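Local coordinates for protein apicoplast TIC22, putative (Plasmodium falciparum 3D7, PDB 4E6Z) that acts as an essential chaperone required for protein import into the apicoplast, probably as part of the TIC translocation machinery, at residues E221-E224 and E225-K229; S260-S263 and V264-L267. All blocks are in the same frame, centred on the assembly; numbering follows the deposited sequence.

Contact 1. Residues E221-E224 and E225-K229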
loop_
_atom_site.group_PDB
_atom_site.type_symbol
_atom_site.label_atom_id
_atom_site.label_comp_id
_atom_site.label_asym_id
_atom_site.label_seq_id
_atom_site.Cartn_x
_atom_site.Cartn_y
_atom_site.Cartn_z
ATOM N N GLU A 221 6.414 14.272 -8.445
ATOM C CA GLU A 221 7.412 14.048 -9.475
ATOM C C GLU A 221 6.758 14.035 -10.851
ATOM O O GLU A 221 7.330 14.529 -11.823
ATOM C CB GLU A 221 8.154 12.736 -9.221
ATOM C CG GLU A 221 9.556 12.704 -9.791
ATOM C CD GLU A 221 10.519 11.927 -8.913
ATOM O OE1 GLU A 221 11.723 12.262 -8.912
ATOM O OE2 GLU A 221 10.070 10.993 -8.213
ATOM N N ALA A 222 5.554 13.476 -10.924
ATOM C CA ALA A 222 4.814 13.400 -12.180
ATOM C C ALA A 222 4.255 14.770 -12.573
ATOM O O ALA A 222 4.080 15.070 -13.755
ATOM C CB ALA A 222 3.696 12.368 -12.076
ATOM N N ILE A 223 3.974 15.591 -11.568
ATOM C CA ILE A 223 3.502 16.949 -11.786
ATOM C C ILE A 223 4.612 17.811 -12.378
ATOM O O ILE A 223 4.394 18.547 -13.336
ATOM C CB ILE A 223 3.004 17.584 -10.476
ATOM C CG1 ILE A 223 1.685 16.940 -10.045
ATOM C CG2 ILE A 223 2.830 19.079 -10.642
ATOM C CD1 ILE A 223 1.247 17.309 -8.641
ATOM N N GLU A 224 5.809 17.708 -11.806
ATOM C CA GLU A 224 6.950 18.480 -12.286
ATOM C C GLU A 224 7.315 18.118 -13.720
ATOM O O GLU A 224 7.719 18.980 -14.498
ATOM C CB GLU A 224 8.160 18.303 -11.365
ATOM C CG GLU A 224 8.015 19.019 -10.035
ATOM C CD GLU A 224 7.583 20.465 -10.207
ATOM O OE1 GLU A 224 8.356 21.255 -10.792
ATOM O OE2 GLU A 224 6.468 20.811 -9.761
ATOM N N GLU A 225 7.174 16.843 -14.068
ATOM C CA GLU A 225 7.409 16.412 -15.440
ATOM C C GLU A 225 6.414 17.088 -16.378
ATOM O O GLU A 225 6.732 17.397 -17.527
ATOM C CB GLU A 225 7.276 14.894 -15.558
ATOM C CG GLU A 225 7.369 14.380 -16.986
ATOM C CD GLU A 225 6.991 12.916 -17.105
ATOM O OE1 GLU A 225 6.849 12.428 -18.248
ATOM O OE2 GLU A 225 6.830 12.252 -16.058
ATOM N N GLN A 226 5.205 17.312 -15.876
ATOM C CA GLN A 226 4.148 17.910 -16.675
ATOM C C GLN A 226 4.335 19.420 -16.803
ATOM O O GLN A 226 4.177 19.979 -17.885
ATOM C CB GLN A 226 2.778 17.596 -16.074
ATOM C CG GLN A 226 1.625 18.035 -16.947
ATOM C CD GLN A 226 1.637 17.353 -18.295
ATOM O OE1 GLN A 226 2.013 16.186 -18.405
ATOM N NE2 GLN A 226 1.224 18.076 -19.332
ATOM N N LYS A 227 4.677 20.071 -15.696
ATOM C CA LYS A 227 4.876 21.513 -15.697
ATOM C C LYS A 227 6.096 21.923 -16.523
ATOM O O LYS A 227 6.075 22.946 -17.209
ATOM C CB LYS A 227 4.983 22.051 -14.269
ATOM C CG LYS A 227 3.743 21.787 -13.430
ATOM C CD LYS A 227 3.574 22.809 -12.314
ATOM C CE LYS A 227 4.737 22.790 -11.341
ATOM N NZ LYS A 227 4.402 23.510 -10.074
ATOM N N ASN A 228 7.149 21.116 -16.464
ATOM C CA ASN A 228 8.373 21.405 -17.203
ATOM C C ASN A 228 8.182 21.379 -18.717
ATOM O O ASN A 228 9.067 21.792 -19.466
ATOM C CB ASN A 228 9.485 20.430 -16.804
ATOM C CG ASN A 228 9.930 20.607 -15.365
ATOM O OD1 ASN A 228 9.672 21.639 -14.745
ATOM N ND2 ASN A 228 10.608 19.598 -14.827
ATOM N N LYS A 229 7.028 20.891 -19.164
ATOM C CA LYS A 229 6.754 20.762 -20.593
ATOM C C LYS A 229 5.393 21.337 -20.977
ATOM O O LYS A 229 4.948 21.200 -22.119
ATOM C CB LYS A 229 6.854 19.296 -21.021
ATOM C CG LYS A 229 8.201 18.667 -20.719
ATOM C CD LYS A 229 8.225 17.191 -21.073
ATOM C CE LYS A 229 9.571 16.572 -20.728
ATOM N NZ LYS A 229 9.614 15.112 -21.020
#

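Contact 2. Residues S260-S263 and V264-L267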
loop_
_atom_site.group_PDB
_atom_site.type_symbol
_atom_site.label_atom_id
_atom_site.label_comp_id
_atom_site.label_asym_id
_atom_site.label_seq_id
_atom_site.Cartn_x
_atom_site.Cartn_y
_atom_site.Cartn_z
ATOM N N SER A 260 4.050 2.701 -5.028
ATOM C CA SER A 260 5.266 3.345 -4.558
ATOM C C SER A 260 6.440 2.819 -5.368
ATOM O O SER A 260 6.674 1.613 -5.409
ATOM C CB SER A 260 5.485 3.039 -3.075
ATOM O OG SER A 260 6.766 3.469 -2.651
ATOM N N THR A 261 7.172 3.713 -6.026
ATOM C CA THR A 261 8.321 3.285 -6.819
ATOM C C THR A 261 9.369 2.616 -5.930
ATOM O O THR A 261 10.128 1.761 -6.384
ATOM C CB THR A 261 8.963 4.449 -7.601
ATOM O OG1 THR A 261 9.472 5.427 -6.686
ATOM C CG2 THR A 261 7.944 5.099 -8.530
ATOM N N GLN A 262 9.404 3.007 -4.661
ATOM C CA GLN A 262 10.308 2.378 -3.706
ATOM C C GLN A 262 9.888 0.944 -3.380
ATOM O O GLN A 262 10.723 0.039 -3.354
ATOM C CB GLN A 262 10.424 3.210 -2.428
ATOM C CG GLN A 262 11.373 4.389 -2.547
ATOM C CD GLN A 262 11.805 4.921 -1.194
ATOM O OE1 GLN A 262 11.075 4.811 -0.207
ATOM N NE2 GLN A 262 13.003 5.495 -1.140
ATOM N N SER A 263 8.596 0.743 -3.134
ATOM C CA SER A 263 8.072 -0.597 -2.898
ATOM C C SER A 263 8.441 -1.531 -4.045
ATOM O O SER A 263 8.871 -2.665 -3.824
ATOM C CB SER A 263 6.553 -0.568 -2.732
ATOM O OG SER A 263 6.177 0.159 -1.577
ATOM N N VAL A 264 8.273 -1.047 -5.272
ATOM C CA VAL A 264 8.564 -1.853 -6.453
ATOM C C VAL A 264 10.062 -2.124 -6.572
ATOM O O VAL A 264 10.485 -3.256 -6.806
ATOM C CB VAL A 264 8.050 -1.186 -7.744
ATOM C CG1 VAL A 264 8.473 -1.991 -8.962
ATOM C CG2 VAL A 264 6.538 -1.041 -7.695
ATOM N N LYS A 265 10.856 -1.074 -6.400
ATOM C CA LYS A 265 12.307 -1.178 -6.444
ATOM C C LYS A 265 12.808 -2.171 -5.393
ATOM O O LYS A 265 13.820 -2.843 -5.589
ATOM C CB LYS A 265 12.915 0.201 -6.196
ATOM C CG LYS A 265 14.144 0.525 -7.020
ATOM C CD LYS A 265 14.246 2.028 -7.233
ATOM C CE LYS A 265 13.964 2.786 -5.941
ATOM N NZ LYS A 265 13.805 4.251 -6.170
ATOM N N TYR A 266 12.085 -2.260 -4.279
ATOM C CA TYR A 266 12.466 -3.117 -3.158
ATOM C C TYR A 266 12.343 -4.598 -3.502
ATOM O O TYR A 266 13.008 -5.439 -2.899
ATOM C CB TYR A 266 11.611 -2.795 -1.930
ATOM C CG TYR A 266 12.114 -3.414 -0.649
ATOM C CD1 TYR A 266 11.698 -4.679 -0.255
ATOM C CD2 TYR A 266 13.004 -2.733 0.170
ATOM C CE1 TYR A 266 12.158 -5.248 0.914
ATOM C CE2 TYR A 266 13.469 -3.295 1.341
ATOM C CZ TYR A 266 13.042 -4.552 1.708
ATOM O OH TYR A 266 13.499 -5.117 2.873
ATOM N N LEU A 267 11.490 -4.913 -4.472
ATOM C CA LEU A 267 11.310 -6.293 -4.908
ATOM C C LEU A 267 12.596 -6.845 -5.510
ATOM O O LEU A 267 12.841 -8.050 -5.466
ATOM C CB LEU A 267 10.175 -6.394 -5.925
ATOM C CG LEU A 267 8.791 -5.952 -5.454
ATOM C CD1 LEU A 267 7.772 -6.101 -6.578
ATOM C CD2 LEU A 267 8.374 -6.743 -4.239
#

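Contact 1. Residues E221-E224 and E225-K229
Glu224 and Lys227 meet because both set CG anti to their own carbonyl carbon, beside the backbone N, and then bend: Glu224 at chi2 (-49°), Lys227 at chi3 (-61°). The bends carry the carboxylate and the ammonium group to one another across less than a turn of helix, where Glu224 OE2 and Lys227 NZ form a salt bridge at 3.4 Å. Contact is made from the flank as much as from the end, since Lys227 CE sits 3.1 Å from the same Glu224 OE2, and the two side chains run obliquely past each other. The aliphatic part of Lys227 has a second neighbour one turn back: it lies alongside Ile223, pointing the same way, with Ile223 CG2 4.0 Å from Lys227 CG.

This is an i to i+3 charge pair in the last turns of helix 216-227, on the protein surface. The backbone keeps the alpha pattern here. Lys227 N reaches Ile223 O at 2.8 Å with an N-H...O angle of 160°, and Glu225 N donates to Glu221 O at 3.2 Å. The bond from Gln226 N to Ala222 O is longer, 3.3 Å, and Gln226 N also makes a weak hydrogen bond to Ile223 O. Inward, Ile223 is buried against Ala197 of strand 193-203 and Tyr236; the latter also touches the side chains of Gln226 and Lys227.

Contact 2. Residues S260-S263 and V264-L267
The N-terminal turns of helix 261-272 open with Ser260 at the N-cap, and the backbone bond from Val264 N to Ser260 O, 3.1 Å long, links the cap residue to the first full turn. Ser260 OG accepts two weak bonds, from Gln262 N and Ser263 N, both at 3.3 Å; the latter is nearly straight (168°), the former strongly bent (125°). Asp215 OD2 holds the capping hydroxyl as a second-shell partner, while Asp218 OD2 accepts Thr261 N, the first N-H of the helix.

Beyond the cap, Lys265 N bonds to Thr261 O at 2.9 Å and Tyr266 N to Gln262 O at 2.8 Å. Side chains touch the preceding turn mainly through carbonyl oxygens: one methyl of Val264, CG2, lies 3.5 Å from Ser260 O, and Lys265 CB is 3.2 Å from Thr261 O. Tyr266 places CG anti to the backbone N (chi1 -168°), which leads the ring away from the preceding turn. There it meets Phe80 almost perpendicularly, packs on Pro106 and Ile130, and its OH is hydrogen-bonded to Glu110 OE2. Ser263 OG, also buried and held beside its own backbone N, bonds to Leu104 O. A side-chain oxygen at the N-cap that accepts from the N2 and N3 amides is the classical serine N-cap of an alpha-helix.

Contacts 1 and 2 belong to different helices and follow one another along the chain, with strands 238-242 and 255-258 and helix 243-247 between them. Their centres are about 21 Å apart and their nearest atoms about 6 Å, so they do not touch directly. A link nevertheless exists: Asp218, which takes a backbone N-H at the start of 261-272, lies on helix 216-227, the helix carrying contact 1, and Asp215 comes just before that helix. The positions differ in depth. Contact 1 lies at the surface, its centre about 24 Å from the chain centre, whereas contact 2 is partly buried at about 11 Å.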